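Local coordinates for virulence factor (Pectobacterium carotovorum, PDB 2W3Y), which acts as a virulence factor of a Drosophila pathogen, an S-palmitoylated protein that binds to lipid vesicles, at residues L12-I17 / S75-K80; E96-L101 / F191-T196; R64-R69 / G226-E231. All coordinates share one frame; numbering follows the deposited sequence.

Contact 1 of 3, residues L12-I17 / S75-K80; sequences LYFQNI and SAAVNK
Ile17 and Ala77 mark the point where two helical segments come nearest, their CA atoms 6.5 Å apart. Measured on residues 12-17 and 75-80 alone, the axes approach to 10.3 Å, with 43° between their N-to-C directions. This is helix-helix packing with an alanine at the nearest approach. It lays the N-terminal helix 9-18 against the C-terminal part of helix 57-81. Each helix contributes two residues three positions apart: Phe14 and Ile17 from one, Ala77 and Lys80 from the other. The CB of Ala77 is the shared bump, touched by Phe14 CE2 at 3.6 Å and by Ile17 CD1 at 4.0 Å. Phe14 approaches obliquely, through CE2, although its CB does not aim straight at the other helix; its CG lies anti to the carbonyl carbon (chi1 -83°), which carries the ring across to the alanine. The same ring meets Phe246 edge-to-face, and this ties helix 237-250 to the pair. Besides CD1, Ile17 uses its other branch: Ile17 CG2, anti to the backbone N, lies 3.6 Å from the carbonyl O of Ala77 and also meets the CB of Lys80. No hydrogen bond crosses between the segments, so the fit rests on van der Waals packing, part of it carbon against carbonyl oxygen. Burial falls off along the interface: Phe14 and Ala77 are buried, Ile17 is partly exposed and Lys80 is exposed. Lys80 slides past Ile17 in the opposite direction, its chain bent at chi2 and chi4, and its ammonium makes a weak hydrogen bond to the carbonyl O of Gly19, just beyond the first helix. With CG anti to its backbone N, Lys80 sets that atom 3.3 Å from the carbonyl O of Ile17.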
loop_
_atom_site.group_PDB
_atom_site.type_symbol
_atom_site.label_atom_id
_atom_site.label_comp_id
_atom_site.label_asym_id
_atom_site.label_seq_id
_atom_site.Cartn_x
_atom_site.Cartn_y
_atom_site.Cartn_z
ATOM N N LEU A 12 -5.333 -7.962 -21.707
ATOM C CA LEU A 12 -4.353 -8.718 -22.493
ATOM C C LEU A 12 -2.998 -8.839 -21.786
ATOM O O LEU A 12 -2.352 -9.886 -21.845
ATOM C CB LEU A 12 -4.162 -8.081 -23.877
ATOM C CG LEU A 12 -5.390 -7.904 -24.781
ATOM C CD1 LEU A 12 -5.033 -7.136 -26.055
ATOM C CD2 LEU A 12 -6.043 -9.246 -25.107
ATOM N N TYR A 13 -2.579 -7.756 -21.127
ATOM C CA TYR A 13 -1.328 -7.725 -20.365
ATOM C C TYR A 13 -1.338 -8.792 -19.267
ATOM O O TYR A 13 -0.385 -9.571 -19.113
ATOM C CB TYR A 13 -1.091 -6.319 -19.771
ATOM C CG TYR A 13 0.192 -6.235 -18.972
ATOM C CD1 TYR A 13 1.424 -6.060 -19.613
ATOM C CD2 TYR A 13 0.176 -6.355 -17.572
ATOM C CE1 TYR A 13 2.614 -6.007 -18.888
ATOM C CE2 TYR A 13 1.354 -6.293 -16.841
ATOM C CZ TYR A 13 2.566 -6.118 -17.504
ATOM O OH TYR A 13 3.733 -6.060 -16.782
ATOM N N PHE A 14 -2.440 -8.828 -18.529
ATOM C CA PHE A 14 -2.625 -9.780 -17.441
ATOM C C PHE A 14 -2.878 -11.206 -17.935
ATOM O O PHE A 14 -2.385 -12.161 -17.326
ATOM C CB PHE A 14 -3.729 -9.288 -16.498
ATOM C CG PHE A 14 -3.240 -8.284 -15.485
ATOM C CD1 PHE A 14 -2.949 -6.969 -15.859
ATOM C CD2 PHE A 14 -3.044 -8.662 -14.153
ATOM C CE1 PHE A 14 -2.456 -6.039 -14.923
ATOM C CE2 PHE A 14 -2.575 -7.743 -13.212
ATOM C CZ PHE A 14 -2.281 -6.428 -13.592
ATOM N N GLN A 15 -3.606 -11.347 -19.051
ATOM C CA GLN A 15 -3.818 -12.664 -19.675
ATOM C C GLN A 15 -2.477 -13.313 -20.009
ATOM O O GLN A 15 -2.283 -14.508 -19.785
ATOM C CB GLN A 15 -4.728 -12.571 -20.930
ATOM C CG GLN A 15 -5.143 -13.929 -21.544
ATOM C CD GLN A 15 -6.416 -14.552 -20.917
ATOM O OE1 GLN A 15 -7.516 -14.044 -21.091
ATOM N NE2 GLN A 15 -6.254 -15.661 -20.220
ATOM N N ASN A 16 -1.544 -12.511 -20.511
ATOM C CA ASN A 16 -0.228 -13.009 -20.886
ATOM C C ASN A 16 0.618 -13.426 -19.683
ATOM O O ASN A 16 1.307 -14.452 -19.730
ATOM C CB ASN A 16 0.516 -11.973 -21.729
ATOM C CG ASN A 16 1.897 -12.437 -22.123
ATOM O OD1 ASN A 16 2.899 -11.836 -21.729
ATOM N ND2 ASN A 16 1.966 -13.536 -22.880
ATOM N N ILE A 17 0.565 -12.635 -18.609
ATOM C CA ILE A 17 1.295 -12.965 -17.387
ATOM C C ILE A 17 0.890 -14.342 -16.861
ATOM O O ILE A 17 1.749 -15.174 -16.556
ATOM C CB ILE A 17 1.142 -11.853 -16.308
ATOM C CG1 ILE A 17 2.000 -10.639 -16.688
ATOM C CG2 ILE A 17 1.538 -12.358 -14.908
ATOM C CD1 ILE A 17 1.714 -9.392 -15.865
ATOM N N SER A 75 -0.149 -7.772 -6.865
ATOM C CA SER A 75 0.762 -8.689 -6.195
ATOM C C SER A 75 0.845 -10.068 -6.851
ATOM O O SER A 75 1.933 -10.638 -6.938
ATOM C CB SER A 75 0.392 -8.851 -4.720
ATOM O OG SER A 75 1.361 -9.668 -4.092
ATOM N N ALA A 76 -0.301 -10.593 -7.289
ATOM C CA ALA A 76 -0.362 -11.898 -7.962
ATOM C C ALA A 76 0.334 -11.919 -9.336
ATOM O O ALA A 76 1.037 -12.894 -9.657
ATOM C CB ALA A 76 -1.802 -12.403 -8.043
ATOM N N ALA A 77 0.176 -10.836 -10.103
ATOM C CA ALA A 77 0.897 -10.627 -11.374
ATOM C C ALA A 77 2.416 -10.604 -11.182
ATOM O O ALA A 77 3.157 -11.255 -11.924
ATOM C CB ALA A 77 0.428 -9.331 -12.048
ATOM N N VAL A 78 2.866 -9.873 -10.162
ATOM C CA VAL A 78 4.280 -9.784 -9.796
ATOM C C VAL A 78 4.848 -11.150 -9.427
ATOM O O VAL A 78 5.913 -11.518 -9.913
ATOM C CB VAL A 78 4.523 -8.796 -8.612
ATOM C CG1 VAL A 78 5.936 -8.994 -8.022
ATOM C CG2 VAL A 78 4.317 -7.365 -9.068
ATOM N N ASN A 79 4.132 -11.870 -8.559
ATOM C CA ASN A 79 4.492 -13.210 -8.120
ATOM C C ASN A 79 4.708 -14.196 -9.276
ATOM O O ASN A 79 5.689 -14.957 -9.291
ATOM C CB ASN A 79 3.408 -13.757 -7.194
ATOM C CG ASN A 79 3.824 -15.045 -6.520
ATOM O OD1 ASN A 79 4.772 -15.070 -5.741
ATOM N ND2 ASN A 79 3.120 -16.129 -6.827
ATOM N N LYS A 80 3.777 -14.166 -10.222
ATOM C CA LYS A 80 3.877 -14.926 -11.458
ATOM C C LYS A 80 5.007 -14.413 -12.367
ATOM O O LYS A 80 5.827 -15.203 -12.847
ATOM C CB LYS A 80 2.530 -14.901 -12.201
ATOM C CG LYS A 80 2.445 -15.853 -13.408
ATOM C CD LYS A 80 2.896 -17.276 -13.056
ATOM C CE LYS A 80 2.930 -18.167 -14.291
ATOM N NZ LYS A 80 1.554 -18.480 -14.784
#

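Contact 2 of 3, residues E96-L101 / F191-T196; sequences EVSNQL and FLIYGT
The Phe191 ring receives Ser98 OG at its edge, close to the ring plane, with 3.8 Å between Ser98 OG and Phe191 CE2. Leu101 reaches the ring from an oblique direction, Leu101 CD1 lying 4.1 Å from Phe191 CZ, and the two side chains cross at about a right angle. Beyond the two segments, Phe106 meets the same ring with its plane turned by about 40°, and Met67 and Val71 of helix 57-81 also touch Phe191. Phe191 CG is anti to the backbone N (chi1 172°), which extends the ring from the strand toward the helix. Two residues on, Ile193 points to the same side and sets its CG1 3.4 Å from Ser98 OG. That hydroxyl lies among carbon atoms without bonding to the strand. Its polar need is met within its own helix by a hydrogen bond with the carbonyl O of Trp94, one turn back, and OG lies beside the backbone N. All four touching residues are buried. The axes of the short segments run nearly antiparallel, at 163° and 10.2 Å. Tyr194, the next residue of the strand after Ile193, touches the bound palmitic acid, and the Ile193 side chain is about 10 Å from that ligand. Such packing is that of a helix layered on a β-sheet, here helix 91-105 against strand 185-198 of the lipid-carrying fold.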
loop_
_atom_site.group_PDB
_atom_site.type_symbol
_atom_site.label_atom_id
_atom_site.label_comp_id
_atom_site.label_asym_id
_atom_site.label_seq_id
_atom_site.Cartn_x
_atom_site.Cartn_y
_atom_site.Cartn_z
ATOM N N GLU A 96 6.225 -1.785 -13.204
ATOM C CA GLU A 96 5.775 -2.232 -14.546
ATOM C C GLU A 96 4.292 -2.649 -14.546
ATOM O O GLU A 96 3.525 -2.284 -15.447
ATOM C CB GLU A 96 6.667 -3.383 -15.048
ATOM C CG GLU A 96 6.283 -4.024 -16.421
ATOM C CD GLU A 96 6.765 -3.231 -17.640
ATOM O OE1 GLU A 96 7.263 -2.083 -17.473
ATOM O OE2 GLU A 96 6.653 -3.765 -18.774
ATOM N N VAL A 97 3.891 -3.381 -13.510
ATOM C CA VAL A 97 2.523 -3.915 -13.398
ATOM C C VAL A 97 1.519 -2.802 -13.047
ATOM O O VAL A 97 0.421 -2.742 -13.624
ATOM C CB VAL A 97 2.471 -5.111 -12.394
ATOM C CG1 VAL A 97 1.035 -5.481 -12.019
ATOM C CG2 VAL A 97 3.224 -6.353 -12.962
ATOM N N SER A 98 1.897 -1.915 -12.114
ATOM C CA SER A 98 1.080 -0.746 -11.783
ATOM C C SER A 98 0.879 0.234 -12.962
ATOM O O SER A 98 -0.190 0.807 -13.105
ATOM C CB SER A 98 1.661 -0.005 -10.561
ATOM O OG SER A 98 1.802 -0.887 -9.451
ATOM N N ASN A 99 1.905 0.427 -13.792
ATOM C CA ASN A 99 1.805 1.276 -14.993
ATOM C C ASN A 99 0.808 0.735 -16.034
ATOM O O ASN A 99 0.470 1.419 -16.990
ATOM C CB ASN A 99 3.181 1.456 -15.650
ATOM C CG ASN A 99 4.073 2.449 -14.901
ATOM O OD1 ASN A 99 3.597 3.327 -14.171
ATOM N ND2 ASN A 99 5.378 2.323 -15.106
ATOM N N GLN A 100 0.343 -0.492 -15.831
ATOM C CA GLN A 100 -0.696 -1.083 -16.662
ATOM C C GLN A 100 -2.082 -0.848 -16.064
ATOM O O GLN A 100 -3.027 -0.527 -16.800
ATOM C CB GLN A 100 -0.429 -2.569 -16.887
ATOM C CG GLN A 100 0.834 -2.858 -17.681
ATOM C CD GLN A 100 0.830 -2.224 -19.070
ATOM O OE1 GLN A 100 1.710 -1.430 -19.399
ATOM N NE2 GLN A 100 -0.162 -2.575 -19.888
ATOM N N LEU A 101 -2.186 -0.959 -14.733
ATOM C CA LEU A 101 -3.441 -0.730 -13.996
ATOM C C LEU A 101 -3.907 0.729 -13.980
ATOM O O LEU A 101 -5.102 1.007 -14.130
ATOM C CB LEU A 101 -3.320 -1.230 -12.526
ATOM C CG LEU A 101 -3.166 -2.737 -12.301
ATOM C CD1 LEU A 101 -2.845 -3.084 -10.838
ATOM C CD2 LEU A 101 -4.379 -3.537 -12.804
ATOM N N PHE A 191 -4.522 4.167 -4.693
ATOM C CA PHE A 191 -3.746 2.943 -4.835
ATOM C C PHE A 191 -2.266 3.364 -4.926
ATOM O O PHE A 191 -1.898 4.168 -5.790
ATOM C CB PHE A 191 -4.200 2.213 -6.112
ATOM C CG PHE A 191 -3.359 1.016 -6.508
ATOM C CD1 PHE A 191 -3.661 -0.260 -6.049
ATOM C CD2 PHE A 191 -2.293 1.160 -7.406
ATOM C CE1 PHE A 191 -2.889 -1.372 -6.458
ATOM C CE2 PHE A 191 -1.526 0.069 -7.806
ATOM C CZ PHE A 191 -1.817 -1.194 -7.336
ATOM N N LEU A 192 -1.443 2.852 -4.013
ATOM C CA LEU A 192 -0.017 3.257 -3.896
ATOM C C LEU A 192 0.944 2.074 -3.724
ATOM O O LEU A 192 0.686 1.195 -2.906
ATOM C CB LEU A 192 0.159 4.232 -2.717
ATOM C CG LEU A 192 -0.589 5.570 -2.809
ATOM C CD1 LEU A 192 -0.794 6.242 -1.451
ATOM C CD2 LEU A 192 0.098 6.532 -3.802
ATOM N N ILE A 193 2.034 2.045 -4.510
ATOM C CA ILE A 193 3.129 1.083 -4.292
ATOM C C ILE A 193 4.424 1.860 -4.081
ATOM O O ILE A 193 4.842 2.611 -4.954
ATOM C CB ILE A 193 3.349 0.047 -5.443
ATOM C CG1 ILE A 193 2.026 -0.488 -6.050
ATOM C CG2 ILE A 193 4.304 -1.071 -4.959
ATOM C CD1 ILE A 193 1.305 -1.596 -5.234
ATOM N N TYR A 194 5.009 1.716 -2.894
ATOM C CA TYR A 194 6.239 2.432 -2.526
ATOM C C TYR A 194 7.307 1.397 -2.303
ATOM O O TYR A 194 7.011 0.294 -1.824
ATOM C CB TYR A 194 6.052 3.238 -1.239
ATOM C CG TYR A 194 5.342 4.568 -1.392
ATOM C CD1 TYR A 194 4.464 4.824 -2.454
ATOM C CD2 TYR A 194 5.511 5.556 -0.436
ATOM C CE1 TYR A 194 3.817 6.046 -2.566
ATOM C CE2 TYR A 194 4.868 6.773 -0.539
ATOM C CZ TYR A 194 4.025 7.015 -1.601
ATOM O OH TYR A 194 3.404 8.249 -1.671
ATOM N N GLY A 195 8.547 1.742 -2.651
ATOM C CA GLY A 195 9.640 0.785 -2.532
ATOM C C GLY A 195 10.913 1.415 -2.002
ATOM O O GLY A 195 11.330 2.476 -2.471
ATOM N N THR A 196 11.500 0.767 -1.004
ATOM C CA THR A 196 12.806 1.177 -0.463
ATOM C C THR A 196 13.608 -0.078 -0.082
ATOM O O THR A 196 13.299 -1.187 -0.547
ATOM C CB THR A 196 12.654 2.254 0.696
ATOM O OG1 THR A 196 13.910 2.916 0.972
ATOM C CG2 THR A 196 12.050 1.657 1.996
#

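Contact 3 of 3, residues R64-R69 / G226-E231; sequences RILMER and GTFRIE
Met67 and Leu66 are neighbouring bumps on helix 57-81, and the ring of Phe228 is the broad surface they press on. Both methyl ends lie on the same side of the ring plane, each placed obliquely. Met67 CE sits at the root of the side chain, 3.6 Å from Phe228 CG and 3.7 Å from Phe228 CB. Leu66 CD1 takes the far part, 3.9 Å from Phe228 CE2, the two side chains crossing at about a right angle. The two contacts thus cover different ends of one ring instead of competing for its centre. Met67 gets there by folding: its CB does not aim at the strand, but bends at chi2 (-56°) and chi3 (88°) turn the terminal methyl back onto Phe228. Phe228 CG, anti to its own backbone N, carries the ring out toward the helix. A third bump, Ile230 CD1, lies beside the ring and meets Leu66 CD1 at 4.3 Å, so that Leu66 fits into the notch between Phe228 and Ile230. The notch follows from the backbone: an inverse gamma turn centred on Arg229, with a weak hydrogen bond from Ile230 N to Phe228 O, joins the end of strand 214-228 to helix 230-235, and Arg229 is that helix's N-cap residue. Tyr233 one turn later touches both Leu66 and Phe228, and Leu247 of helix 237-250 also covers Leu66. Met67 SD stands 5.5 Å from the centroid of the Phe228 ring, 44° off its normal, a Met-aromatic contact of oblique geometry. With no hydrogen bond across the segments and all four touching residues buried, cohesion probably rests on dispersion and exclusion of water, to which the oblique sulfur-aromatic approach may add a little.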
loop_
_atom_site.group_PDB
_atom_site.type_symbol
_atom_site.label_atom_id
_atom_site.label_comp_id
_atom_site.label_asym_id
_atom_site.label_seq_id
_atom_site.Cartn_x
_atom_site.Cartn_y
_atom_site.Cartn_z
ATOM N N ARG A 64 -12.899 0.462 -0.101
ATOM C CA ARG A 64 -11.904 -0.320 0.628
ATOM C C ARG A 64 -11.794 -1.732 0.081
ATOM O O ARG A 64 -10.679 -2.216 -0.126
ATOM C CB ARG A 64 -12.164 -0.306 2.148
ATOM C CG ARG A 64 -11.911 1.064 2.773
ATOM C CD ARG A 64 -12.073 1.084 4.284
ATOM N NE ARG A 64 -11.353 -0.001 4.961
ATOM C CZ ARG A 64 -11.009 0.013 6.245
ATOM N NH1 ARG A 64 -11.279 1.062 7.001
ATOM N NH2 ARG A 64 -10.376 -1.021 6.774
ATOM N N ILE A 65 -12.934 -2.387 -0.174
ATOM C CA ILE A 65 -12.924 -3.729 -0.771
ATOM C C ILE A 65 -12.292 -3.738 -2.151
ATOM O O ILE A 65 -11.461 -4.605 -2.456
ATOM C CB ILE A 65 -14.335 -4.395 -0.866
ATOM C CG1 ILE A 65 -15.045 -4.447 0.494
ATOM C CG2 ILE A 65 -14.237 -5.794 -1.503
ATOM C CD1 ILE A 65 -14.250 -4.975 1.628
ATOM N N LEU A 66 -12.685 -2.782 -2.986
ATOM C CA LEU A 66 -12.105 -2.642 -4.327
ATOM C C LEU A 66 -10.577 -2.478 -4.324
ATOM O O LEU A 66 -9.870 -3.132 -5.100
ATOM C CB LEU A 66 -12.743 -1.464 -5.057
ATOM C CG LEU A 66 -14.189 -1.635 -5.538
ATOM C CD1 LEU A 66 -14.738 -0.284 -6.041
ATOM C CD2 LEU A 66 -14.300 -2.719 -6.624
ATOM N N MET A 67 -10.077 -1.603 -3.454
ATOM C CA MET A 67 -8.640 -1.325 -3.425
ATOM C C MET A 67 -7.821 -2.533 -2.939
ATOM O O MET A 67 -6.753 -2.815 -3.502
ATOM C CB MET A 67 -8.342 -0.061 -2.606
ATOM C CG MET A 67 -8.720 1.270 -3.287
ATOM S SD MET A 67 -8.004 1.626 -4.926
ATOM C CE MET A 67 -9.150 0.899 -6.081
ATOM N N GLU A 68 -8.321 -3.253 -1.919
ATOM C CA GLU A 68 -7.643 -4.481 -1.444
ATOM C C GLU A 68 -7.569 -5.544 -2.562
ATOM O O GLU A 68 -6.579 -6.283 -2.683
ATOM C CB GLU A 68 -8.295 -5.055 -0.179
ATOM C CG GLU A 68 -8.195 -4.124 1.051
ATOM C CD GLU A 68 -8.376 -4.821 2.409
ATOM O OE1 GLU A 68 -8.616 -6.057 2.475
ATOM O OE2 GLU A 68 -8.249 -4.115 3.443
ATOM N N ARG A 69 -8.611 -5.593 -3.386
ATOM C CA ARG A 69 -8.648 -6.501 -4.526
ATOM C C ARG A 69 -7.645 -6.105 -5.612
ATOM O O ARG A 69 -6.980 -6.978 -6.178
ATOM C CB ARG A 69 -10.062 -6.585 -5.105
ATOM C CG ARG A 69 -11.047 -7.314 -4.174
ATOM C CD ARG A 69 -12.439 -7.369 -4.788
ATOM N NE ARG A 69 -12.516 -8.469 -5.750
ATOM C CZ ARG A 69 -13.545 -8.721 -6.558
ATOM N NH1 ARG A 69 -14.625 -7.944 -6.549
ATOM N NH2 ARG A 69 -13.486 -9.763 -7.381
ATOM N N GLY A 226 -2.161 6.044 -8.043
ATOM C CA GLY A 226 -3.182 6.888 -8.629
ATOM C C GLY A 226 -4.415 6.926 -7.763
ATOM O O GLY A 226 -4.500 6.221 -6.760
ATOM N N THR A 227 -5.361 7.761 -8.165
ATOM C CA THR A 227 -6.648 7.915 -7.490
ATOM C C THR A 227 -7.673 7.077 -8.255
ATOM O O THR A 227 -7.757 7.178 -9.476
ATOM C CB THR A 227 -7.075 9.394 -7.509
ATOM O OG1 THR A 227 -6.075 10.196 -6.860
ATOM C CG2 THR A 227 -8.431 9.616 -6.814
ATOM N N PHE A 228 -8.444 6.246 -7.549
ATOM C CA PHE A 228 -9.478 5.453 -8.212
ATOM C C PHE A 228 -10.684 6.286 -8.649
ATOM O O PHE A 228 -11.103 7.200 -7.956
ATOM C CB PHE A 228 -9.942 4.269 -7.352
ATOM C CG PHE A 228 -10.935 3.371 -8.051
ATOM C CD1 PHE A 228 -10.547 2.604 -9.144
ATOM C CD2 PHE A 228 -12.261 3.300 -7.618
ATOM C CE1 PHE A 228 -11.457 1.781 -9.795
ATOM C CE2 PHE A 228 -13.172 2.474 -8.261
ATOM C CZ PHE A 228 -12.778 1.719 -9.343
ATOM N N ARG A 229 -11.229 5.930 -9.813
ATOM C CA ARG A 229 -12.399 6.584 -10.388
ATOM C C ARG A 229 -13.670 6.092 -9.701
ATOM O O ARG A 229 -14.511 5.429 -10.321
ATOM C CB ARG A 229 -12.463 6.303 -11.892
ATOM C CG ARG A 229 -11.307 6.861 -12.684
ATOM C CD ARG A 229 -11.688 7.014 -14.141
ATOM N NE ARG A 229 -11.138 5.963 -14.977
ATOM C CZ ARG A 229 -11.608 5.629 -16.175
ATOM N NH1 ARG A 229 -12.668 6.236 -16.684
ATOM N NH2 ARG A 229 -11.021 4.661 -16.853
ATOM N N ILE A 230 -13.808 6.421 -8.419
ATOM C CA ILE A 230 -14.934 5.932 -7.603
ATOM C C ILE A 230 -16.295 6.511 -8.040
ATOM O O ILE A 230 -17.329 5.828 -7.958
ATOM C CB ILE A 230 -14.668 6.161 -6.074
ATOM C CG1 ILE A 230 -15.649 5.370 -5.203
ATOM C CG2 ILE A 230 -14.650 7.651 -5.717
ATOM C CD1 ILE A 230 -15.441 3.858 -5.217
ATOM N N GLU A 231 -16.265 7.757 -8.511
ATOM C CA GLU A 231 -17.442 8.485 -9.009
ATOM C C GLU A 231 -18.040 7.812 -10.242
ATOM O O GLU A 231 -19.254 7.586 -10.297
ATOM C CB GLU A 231 -17.083 9.937 -9.339
ATOM C CG GLU A 231 -16.561 10.773 -8.156
ATOM C CD GLU A 231 -15.070 10.552 -7.842
ATOM O OE1 GLU A 231 -14.634 11.031 -6.770
ATOM O OE2 GLU A 231 -14.344 9.900 -8.643
#

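Contacts 2 and 3 are buried throughout, whereas contact 1 is partly buried. Their elements differ too: contact 1 joins two helices, contact 2 sets a helix on a strand, and contact 3 sets a helix on a strand end and the turn beyond it. Helix 57-81 serves both contacts 1 and 3. Contacts 2 and 3 reach neighbouring strands of one sheet, joined by a probable Phe191 N to Gly226 O hydrogen bond. Contacts 1 and 2 meet through Phe14 CZ and Leu101 CD2, 3.7 Å apart. No hydrogen bond spans any pair, yet contact 1 ends in a surface lysine chain against a backbone carbonyl, contact 2 buries a serine hydroxyl bonded within its own helix, and contact 3 uses apolar groups and a methionine sulfur.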